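Putative N-acetylneuraminate lyase ([Ruminococcus] gnavus ATCC 29149, PDB 6RB7) is a putative lyase of the dihydrodipicolinate synthetase family, built as a (beta/alpha)8 barrel with extra C-terminal helices and assembled from four chains. Local coordinates at residues L35-G40 against N164-I169; N171-Q174 against V178-T181; E249-L254 against E275-M280. One frame throughout, in Å; residues are numbered along the deposited sequence.

Contact 1 (L35-G40 against N164-I169); sequences LEKYKG and NTDFVI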
loop_
_atom_site.group_PDB
_atom_site.type_symbol
_atom_site.label_atom_id
_atom_site.label_comp_id
_atom_site.label_asym_id
_atom_site.label_seq_id
_atom_site.Cartn_x
_atom_site.Cartn_y
_atom_site.Cartn_z
ATOM N N LEU A 35 11.300 34.509 6.478
ATOM C CA LEU A 35 10.830 33.701 5.311
ATOM C C LEU A 35 9.605 34.349 4.683
ATOM O O LEU A 35 8.846 33.679 3.995
ATOM C CB LEU A 35 10.538 32.281 5.809
ATOM C CG LEU A 35 11.759 31.541 6.340
ATOM C CD1 LEU A 35 11.360 30.204 6.917
ATOM C CD2 LEU A 35 12.806 31.363 5.282
ATOM N N GLU A 36 9.408 35.663 4.888
ATOM C CA GLU A 36 8.189 36.334 4.387
ATOM C C GLU A 36 8.071 36.176 2.876
ATOM O O GLU A 36 6.946 36.125 2.373
ATOM C CB GLU A 36 8.210 37.817 4.778
ATOM C CG GLU A 36 8.109 38.038 6.277
ATOM C CD GLU A 36 6.897 37.388 6.924
ATOM O OE1 GLU A 36 5.757 37.657 6.475
ATOM O OE2 GLU A 36 7.096 36.570 7.851
ATOM N N LYS A 37 9.180 36.163 2.149
ATOM C CA LYS A 37 9.128 36.131 0.667
ATOM C C LYS A 37 8.548 34.808 0.178
ATOM O O LYS A 37 8.236 34.685 -1.020
ATOM C CB LYS A 37 10.494 36.403 0.071
ATOM C CG LYS A 37 11.553 35.338 0.287
ATOM C CD LYS A 37 12.819 35.792 -0.432
ATOM C CE LYS A 37 14.009 34.984 -0.084
ATOM N NZ LYS A 37 15.186 35.597 -0.744
ATOM N N TYR A 38 8.442 33.797 1.048
ATOM C CA TYR A 38 7.908 32.477 0.648
ATOM C C TYR A 38 6.440 32.326 1.046
ATOM O O TYR A 38 5.862 31.269 0.696
ATOM C CB TYR A 38 8.743 31.364 1.279
ATOM C CG TYR A 38 10.175 31.404 0.834
ATOM C CD1 TYR A 38 10.504 31.026 -0.462
ATOM C CD2 TYR A 38 11.199 31.804 1.681
ATOM C CE1 TYR A 38 11.819 31.016 -0.889
ATOM C CE2 TYR A 38 12.509 31.812 1.246
ATOM C CZ TYR A 38 12.825 31.417 -0.047
ATOM O OH TYR A 38 14.114 31.421 -0.487
ATOM N N LYS A 39 5.883 33.283 1.776
ATOM C CA LYS A 39 4.535 33.137 2.349
ATOM C C LYS A 39 3.544 33.712 1.354
ATOM O O LYS A 39 3.335 34.940 1.327
ATOM C CB LYS A 39 4.428 33.888 3.672
ATOM C CG LYS A 39 5.307 33.312 4.746
ATOM C CD LYS A 39 5.154 33.986 6.062
ATOM C CE LYS A 39 6.125 33.476 7.098
ATOM N NZ LYS A 39 5.817 34.140 8.387
ATOM N N GLY A 40 2.751 32.841 0.824
ATOM C CA GLY A 40 1.699 33.240 -0.122
ATOM C C GLY A 40 1.549 32.166 -1.162
ATOM O O GLY A 40 1.873 30.990 -0.896
ATOM N N ASN A 164 25.070 28.952 -1.127
ATOM C CA ASN A 164 24.576 30.259 -0.635
ATOM C C ASN A 164 23.073 30.358 -0.845
ATOM O O ASN A 164 22.547 31.473 -0.735
ATOM C CB ASN A 164 25.291 31.389 -1.391
ATOM C CG ASN A 164 26.782 31.278 -1.184
ATOM O OD1 ASN A 164 27.231 31.396 -0.042
ATOM N ND2 ASN A 164 27.527 30.977 -2.244
ATOM N N THR A 165 22.397 29.246 -1.161
ATOM C CA THR A 165 20.990 29.274 -1.611
ATOM C C THR A 165 20.098 28.511 -0.627
ATOM O O THR A 165 20.417 27.380 -0.277
ATOM C CB THR A 165 20.847 28.772 -3.045
ATOM O OG1 THR A 165 21.664 29.567 -3.914
ATOM C CG2 THR A 165 19.440 28.909 -3.557
ATOM N N ASP A 166 18.964 29.108 -0.277
ATOM C CA ASP A 166 17.904 28.429 0.501
ATOM C C ASP A 166 17.507 27.103 -0.178
ATOM O O ASP A 166 17.477 27.019 -1.413
ATOM C CB ASP A 166 16.671 29.296 0.640
ATOM C CG ASP A 166 16.837 30.547 1.490
ATOM O OD1 ASP A 166 17.830 30.650 2.248
ATOM O OD2 ASP A 166 15.960 31.396 1.409
ATOM N N PHE A 167 17.178 26.099 0.629
ATOM C CA PHE A 167 16.899 24.733 0.126
ATOM C C PHE A 167 15.549 24.278 0.687
ATOM O O PHE A 167 15.324 24.268 1.921
ATOM C CB PHE A 167 17.988 23.760 0.532
ATOM C CG PHE A 167 17.887 22.398 -0.097
ATOM C CD1 PHE A 167 17.035 21.432 0.411
ATOM C CD2 PHE A 167 18.687 22.072 -1.177
ATOM C CE1 PHE A 167 16.975 20.170 -0.174
ATOM C CE2 PHE A 167 18.608 20.819 -1.772
ATOM C CZ PHE A 167 17.762 19.871 -1.259
ATOM N N VAL A 168 14.686 23.823 -0.206
ATOM C CA VAL A 168 13.341 23.247 0.113
ATOM C C VAL A 168 13.309 21.766 -0.220
ATOM O O VAL A 168 13.531 21.383 -1.384
ATOM C CB VAL A 168 12.227 23.983 -0.634
ATOM C CG1 VAL A 168 10.868 23.402 -0.312
ATOM C CG2 VAL A 168 12.240 25.485 -0.326
ATOM N N ILE A 169 12.963 20.929 0.766
ATOM C CA ILE A 169 12.722 19.492 0.518
ATOM C C ILE A 169 11.312 19.347 -0.033
ATOM O O ILE A 169 10.392 19.920 0.576
ATOM C CB ILE A 169 12.847 18.730 1.842
ATOM C CG1 ILE A 169 14.251 18.861 2.418
ATOM C CG2 ILE A 169 12.390 17.287 1.675
ATOM C CD1 ILE A 169 14.286 18.533 3.903
#
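D166 meets the tip of Y38 with one oxygen of its carboxylate: Y38 OH donates a short hydrogen bond, 2.6 Å, to D166 OD2, which accepts with its anti lone pair, on the side away from OD1. OD2 sits at the edge of the tyrosine ring, close to its plane, while the carboxylate itself is turned 54° from the ring. Both side chains leave their backbones with CG anti to the carbonyl carbon (chi1 -61° for Y38, -67° for D166), and this brings the two ends together although the backbones stay far apart. K37 runs beside the ring, its CG 3.7 Å above one face. Its amine is bound to D134 in a salt bridge, and K37 NZ remains 4.8 Å from D166 OD2, near enough that its positive charge probably favours the ionised carboxylate, though the charged atoms are not in contact. D166 begins strand 166-171 of a (beta/alpha)8 barrel, and the 3-10 turn 36-38, just ahead of the first strand, lies across the N-terminal end of that barrel. The next residue, F167, turns outward and packs on I158 of helix 148-160. V168 faces inward again, toward I195 and F221. Y38 also rests on I195 and F221, so the tyrosine and the valine share these hydrophobic neighbours in the barrel interior, with no direct touch between them.

Contact 2 (N171-Q174 against V178-T181); sequences NIPQ and VALT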
loop_
_atom_site.group_PDB
_atom_site.type_symbol
_atom_site.label_atom_id
_atom_site.label_comp_id
_atom_site.label_asym_id
_atom_site.label_seq_id
_atom_site.Cartn_x
_atom_site.Cartn_y
_atom_site.Cartn_z
ATOM N N ASN A 171 8.393 16.786 -0.342
ATOM C CA ASN A 171 7.912 15.479 0.161
ATOM C C ASN A 171 6.735 15.024 -0.685
ATOM O O ASN A 171 5.708 15.689 -0.687
ATOM C CB ASN A 171 7.557 15.571 1.639
ATOM C CG ASN A 171 7.193 14.243 2.245
ATOM O OD1 ASN A 171 7.884 13.258 1.989
ATOM N ND2 ASN A 171 6.104 14.195 3.018
ATOM N N ILE A 172 6.896 13.932 -1.414
ATOM C CA ILE A 172 5.824 13.397 -2.306
ATOM C C ILE A 172 5.916 11.875 -2.313
ATOM O O ILE A 172 6.273 11.252 -3.310
ATOM C CB ILE A 172 5.894 14.080 -3.680
ATOM C CG1 ILE A 172 4.732 13.619 -4.567
ATOM C CG2 ILE A 172 7.261 13.931 -4.330
ATOM C CD1 ILE A 172 4.237 14.688 -5.506
ATOM N N PRO A 173 5.634 11.229 -1.165
ATOM C CA PRO A 173 5.887 9.799 -1.014
ATOM C C PRO A 173 5.086 8.961 -2.003
ATOM O O PRO A 173 5.587 7.879 -2.406
ATOM C CB PRO A 173 5.544 9.462 0.429
ATOM C CG PRO A 173 4.707 10.632 0.899
ATOM C CD PRO A 173 5.144 11.833 0.083
ATOM N N GLN A 174 3.900 9.415 -2.370
ATOM C CA GLN A 174 2.990 8.677 -3.289
ATOM C C GLN A 174 3.647 8.449 -4.642
ATOM O O GLN A 174 3.299 7.463 -5.316
ATOM C CB GLN A 174 1.744 9.492 -3.640
ATOM C CG GLN A 174 0.908 10.011 -2.510
ATOM C CD GLN A 174 1.293 11.430 -2.176
ATOM O OE1 GLN A 174 2.402 11.655 -1.726
ATOM N NE2 GLN A 174 0.379 12.372 -2.390
ATOM N N VAL A 178 9.401 7.018 -1.367
ATOM C CA VAL A 178 10.039 7.220 -0.059
ATOM C C VAL A 178 9.486 8.523 0.522
ATOM O O VAL A 178 9.149 9.417 -0.246
ATOM C CB VAL A 178 11.581 7.240 -0.127
ATOM C CG1 VAL A 178 12.151 5.880 -0.491
ATOM C CG2 VAL A 178 12.094 8.292 -1.090
ATOM N N ALA A 179 9.479 8.612 1.847
ATOM C CA ALA A 179 8.972 9.779 2.592
ATOM C C ALA A 179 10.096 10.520 3.288
ATOM O O ALA A 179 11.068 9.920 3.776
ATOM C CB ALA A 179 7.930 9.304 3.594
ATOM N N LEU A 180 9.872 11.819 3.485
ATOM C CA LEU A 180 10.554 12.591 4.515
ATOM C C LEU A 180 9.999 12.192 5.868
ATOM O O LEU A 180 8.924 12.636 6.249
ATOM C CB LEU A 180 10.401 14.092 4.268
ATOM C CG LEU A 180 11.095 14.956 5.317
ATOM C CD1 LEU A 180 12.607 14.815 5.246
ATOM C CD2 LEU A 180 10.689 16.410 5.151
ATOM N N THR A 181 10.735 11.352 6.580
ATOM C CA THR A 181 10.351 10.948 7.950
ATOM C C THR A 181 10.757 12.031 8.947
ATOM O O THR A 181 11.604 12.882 8.646
ATOM C CB THR A 181 11.031 9.652 8.326
ATOM O OG1 THR A 181 12.455 9.816 8.293
ATOM C CG2 THR A 181 10.587 8.532 7.419
HETATM O O HOH W 1 8.959 12.203 -0.373
#
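N171 reaches across to the backbone of L180 where strand 166-171 leaves the C-terminal end of the (beta/alpha)8 barrel and the chain bends back through the short helix 173-176. This is the tight part of the contact. L180 N donates to N171 OD1 at 2.9 Å and almost straight, 173° at the hydrogen, although the donor stands above the carbonyl plane, 45° out of it. With N171 CG anti to the backbone N (chi1 -174°), the amide is carried toward L180, whose CB lies 3.5 Å from N171 OD1. N171 ND2 is taken by N199 OD1, so both ends of the amide are held and its rotation is fixed. F210 and V197 pack on N171 and L180 from the same chain.

The other part is looser and more exposed. P173 CB and A179 CB touch at 4.0 Å, with a glycerol weakly bonded to the carbonyls of P173 and Q174. V178 turns its side chain away, onto P140 and I151, yet its carbonyl faces back: P173 CA lies 3.4 Å from V178 O in a CH...O contact. One water joins both parts, donating to N171 OD1 and to V178 O, and accepting from I172 N at 2.9 Å.

Contact 3 (E249-L254 against E275-M280); sequences ELYLKL and EIIYKM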
loop_
_atom_site.group_PDB
_atom_site.type_symbol
_atom_site.label_atom_id
_atom_site.label_comp_id
_atom_site.label_asym_id
_atom_site.label_seq_id
_atom_site.Cartn_x
_atom_site.Cartn_y
_atom_site.Cartn_z
ATOM N N GLU A 249 -6.056 33.923 -9.465
ATOM C CA GLU A 249 -6.861 34.898 -8.699
ATOM C C GLU A 249 -7.695 34.176 -7.652
ATOM O O GLU A 249 -7.913 34.766 -6.570
ATOM C CB GLU A 249 -7.818 35.703 -9.572
ATOM C CG GLU A 249 -7.143 36.506 -10.646
ATOM C CD GLU A 249 -7.050 35.804 -11.997
ATOM O OE1 GLU A 249 -6.733 34.550 -12.062
ATOM O OE2 GLU A 249 -7.328 36.512 -13.006
ATOM N N LEU A 250 -8.173 32.961 -7.939
ATOM C CA LEU A 250 -9.041 32.246 -6.967
ATOM C C LEU A 250 -8.198 31.832 -5.762
ATOM O O LEU A 250 -8.644 31.985 -4.628
ATOM C CB LEU A 250 -9.707 31.031 -7.612
ATOM C CG LEU A 250 -10.699 31.336 -8.726
ATOM C CD1 LEU A 250 -11.306 30.064 -9.265
ATOM C CD2 LEU A 250 -11.791 32.293 -8.215
ATOM N N TYR A 251 -6.983 31.315 -5.993
ATOM C CA TYR A 251 -6.129 30.932 -4.841
ATOM C C TYR A 251 -5.682 32.187 -4.077
ATOM O O TYR A 251 -5.536 32.094 -2.850
ATOM C CB TYR A 251 -4.980 30.064 -5.315
ATOM C CG TYR A 251 -5.402 28.681 -5.741
ATOM C CD1 TYR A 251 -5.725 27.726 -4.788
ATOM C CD2 TYR A 251 -5.546 28.338 -7.088
ATOM C CE1 TYR A 251 -6.102 26.447 -5.141
ATOM C CE2 TYR A 251 -5.944 27.057 -7.456
ATOM C CZ TYR A 251 -6.228 26.115 -6.482
ATOM O OH TYR A 251 -6.547 24.830 -6.845
ATOM N N LEU A 252 -5.392 33.311 -4.759
ATOM C CA LEU A 252 -5.056 34.553 -4.019
ATOM C C LEU A 252 -6.221 34.973 -3.130
ATOM O O LEU A 252 -5.985 35.345 -1.966
ATOM C CB LEU A 252 -4.664 35.642 -5.022
ATOM C CG LEU A 252 -3.286 35.443 -5.659
ATOM C CD1 LEU A 252 -3.131 36.335 -6.890
ATOM C CD2 LEU A 252 -2.171 35.676 -4.632
ATOM N N LYS A 253 -7.432 34.888 -3.653
ATOM C CA LYS A 253 -8.619 35.293 -2.865
ATOM C C LYS A 253 -8.868 34.300 -1.728
ATOM O O LYS A 253 -9.203 34.731 -0.629
ATOM C CB LYS A 253 -9.832 35.427 -3.774
ATOM C CG LYS A 253 -11.027 36.049 -3.053
ATOM C CD LYS A 253 -10.798 37.514 -2.754
ATOM C CE LYS A 253 -12.011 38.128 -2.085
ATOM N NZ LYS A 253 -11.830 39.598 -1.907
ATOM N N LEU A 254 -8.645 33.016 -1.974
ATOM C CA LEU A 254 -8.747 31.986 -0.904
ATOM C C LEU A 254 -7.779 32.345 0.205
ATOM O O LEU A 254 -8.172 32.335 1.374
ATOM C CB LEU A 254 -8.438 30.632 -1.530
ATOM C CG LEU A 254 -8.446 29.423 -0.619
ATOM C CD1 LEU A 254 -9.667 29.333 0.257
ATOM C CD2 LEU A 254 -8.319 28.170 -1.443
ATOM N N GLU A 275 -13.990 21.644 -7.544
ATOM C CA GLU A 275 -14.892 21.223 -8.645
ATOM C C GLU A 275 -14.177 21.389 -9.991
ATOM O O GLU A 275 -14.315 20.511 -10.872
ATOM C CB GLU A 275 -16.168 22.057 -8.542
ATOM C CG GLU A 275 -17.259 21.678 -9.501
ATOM C CD GLU A 275 -18.487 22.581 -9.422
ATOM O OE1 GLU A 275 -18.354 23.863 -9.277
ATOM O OE2 GLU A 275 -19.600 22.018 -9.506
ATOM N N ILE A 276 -13.467 22.498 -10.159
ATOM C CA ILE A 276 -12.700 22.751 -11.400
ATOM C C ILE A 276 -11.619 21.683 -11.539
ATOM O O ILE A 276 -11.423 21.142 -12.630
ATOM C CB ILE A 276 -12.154 24.197 -11.415
ATOM C CG1 ILE A 276 -13.307 25.185 -11.562
ATOM C CG2 ILE A 276 -11.084 24.390 -12.474
ATOM C CD1 ILE A 276 -13.015 26.552 -11.075
ATOM N N ILE A 277 -10.853 21.394 -10.477
ATOM C CA ILE A 277 -9.800 20.371 -10.566
ATOM C C ILE A 277 -10.410 19.043 -11.000
ATOM O O ILE A 277 -9.841 18.371 -11.888
ATOM C CB ILE A 277 -9.047 20.244 -9.228
ATOM C CG1 ILE A 277 -8.310 21.549 -8.904
ATOM C CG2 ILE A 277 -8.120 19.044 -9.264
ATOM C CD1 ILE A 277 -7.720 21.568 -7.532
ATOM N N TYR A 278 -11.532 18.646 -10.392
ATOM C CA TYR A 278 -12.124 17.337 -10.713
ATOM C C TYR A 278 -12.553 17.338 -12.191
ATOM O O TYR A 278 -12.300 16.316 -12.898
ATOM C CB TYR A 278 -13.256 16.984 -9.774
ATOM C CG TYR A 278 -12.893 17.046 -8.303
ATOM C CD1 TYR A 278 -11.611 16.757 -7.852
ATOM C CD2 TYR A 278 -13.815 17.470 -7.375
ATOM C CE1 TYR A 278 -11.287 16.867 -6.516
ATOM C CE2 TYR A 278 -13.512 17.543 -6.023
ATOM C CZ TYR A 278 -12.249 17.251 -5.594
ATOM O OH TYR A 278 -11.896 17.378 -4.280
ATOM N N LYS A 279 -13.081 18.450 -12.669
ATOM C CA LYS A 279 -13.457 18.545 -14.102
ATOM C C LYS A 279 -12.201 18.419 -14.986
ATOM O O LYS A 279 -12.208 17.649 -15.955
ATOM C CB LYS A 279 -14.185 19.862 -14.356
ATOM C CG LYS A 279 -14.636 20.056 -15.812
ATOM C CD LYS A 279 -15.626 19.053 -16.286
ATOM C CE LYS A 279 -16.915 19.061 -15.515
ATOM N NZ LYS A 279 -17.929 18.238 -16.239
ATOM N N MET A 280 -11.120 19.102 -14.652
ATOM C CA MET A 280 -9.919 19.034 -15.494
ATOM C C MET A 280 -9.364 17.610 -15.481
ATOM O O MET A 280 -8.807 17.191 -16.478
ATOM C CB MET A 280 -8.856 19.998 -15.002
ATOM C CG MET A 280 -9.320 21.438 -15.083
ATOM S SD MET A 280 -8.010 22.664 -14.880
ATOM C CE MET A 280 -7.483 22.290 -13.195
#
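Y251 of helix 248-259 covers about half the gap toward I277 of helix 263-281 and touches it with its hydroxyl. Its CB leaves the helix along the flank rather than straight at the partner, and Y251 CB is still 9.2 Å from I277 CD1. CG lies anti to the carbonyl carbon (chi1 -71°), and from there the ring carries the side chain across, meeting the ring of Y244 with the planes at about 40° and touching D225. Y251 CZ has come within 4.9 Å of I277 CD1, and Y251 OH finally reaches that methyl at 3.5 Å. I277 comes to meet it with an extended CG1-CD1 arm (chi2 172°), the two side chains crossing at about a right angle.

Beside this pair, L250 CD1 and I276 CD1 meet methyl to methyl at 4.3 Å. The C-terminal helix 317-335 packs alongside, with A331 on L250 and I328 on I276, so the last barrel helix is joined to the helices that follow the barrel in this family. No hydrogen bond crosses: the contact is van der Waals only, methyl on methyl or hydroxyl on methyl, and the hydroxyl of buried Y251 is hydrogen-bonded to T243 OG1, with I277 as its apolar neighbour.

Overall arrangement
From the N terminus, the three contacts follow one another in series; none nests in or crosses another. Contact 1 closes the longest loop, bringing the turn ahead of the first strand to the start of strand 166-171, across half the barrel. That same strand then runs to the opposite end of the barrel, where contact 2 closes a tight turn only a few residues long. These two touch: I169 CG2 packs on L180 CD2 at 4.0 Å. Contact 3 closes the hairpin of helix 248-259, last of the barrel, and helix 263-281, first of those that follow it. It touches neither other, lying about 6 Å from contact 1 and 13 Å from contact 2 by nearest atoms.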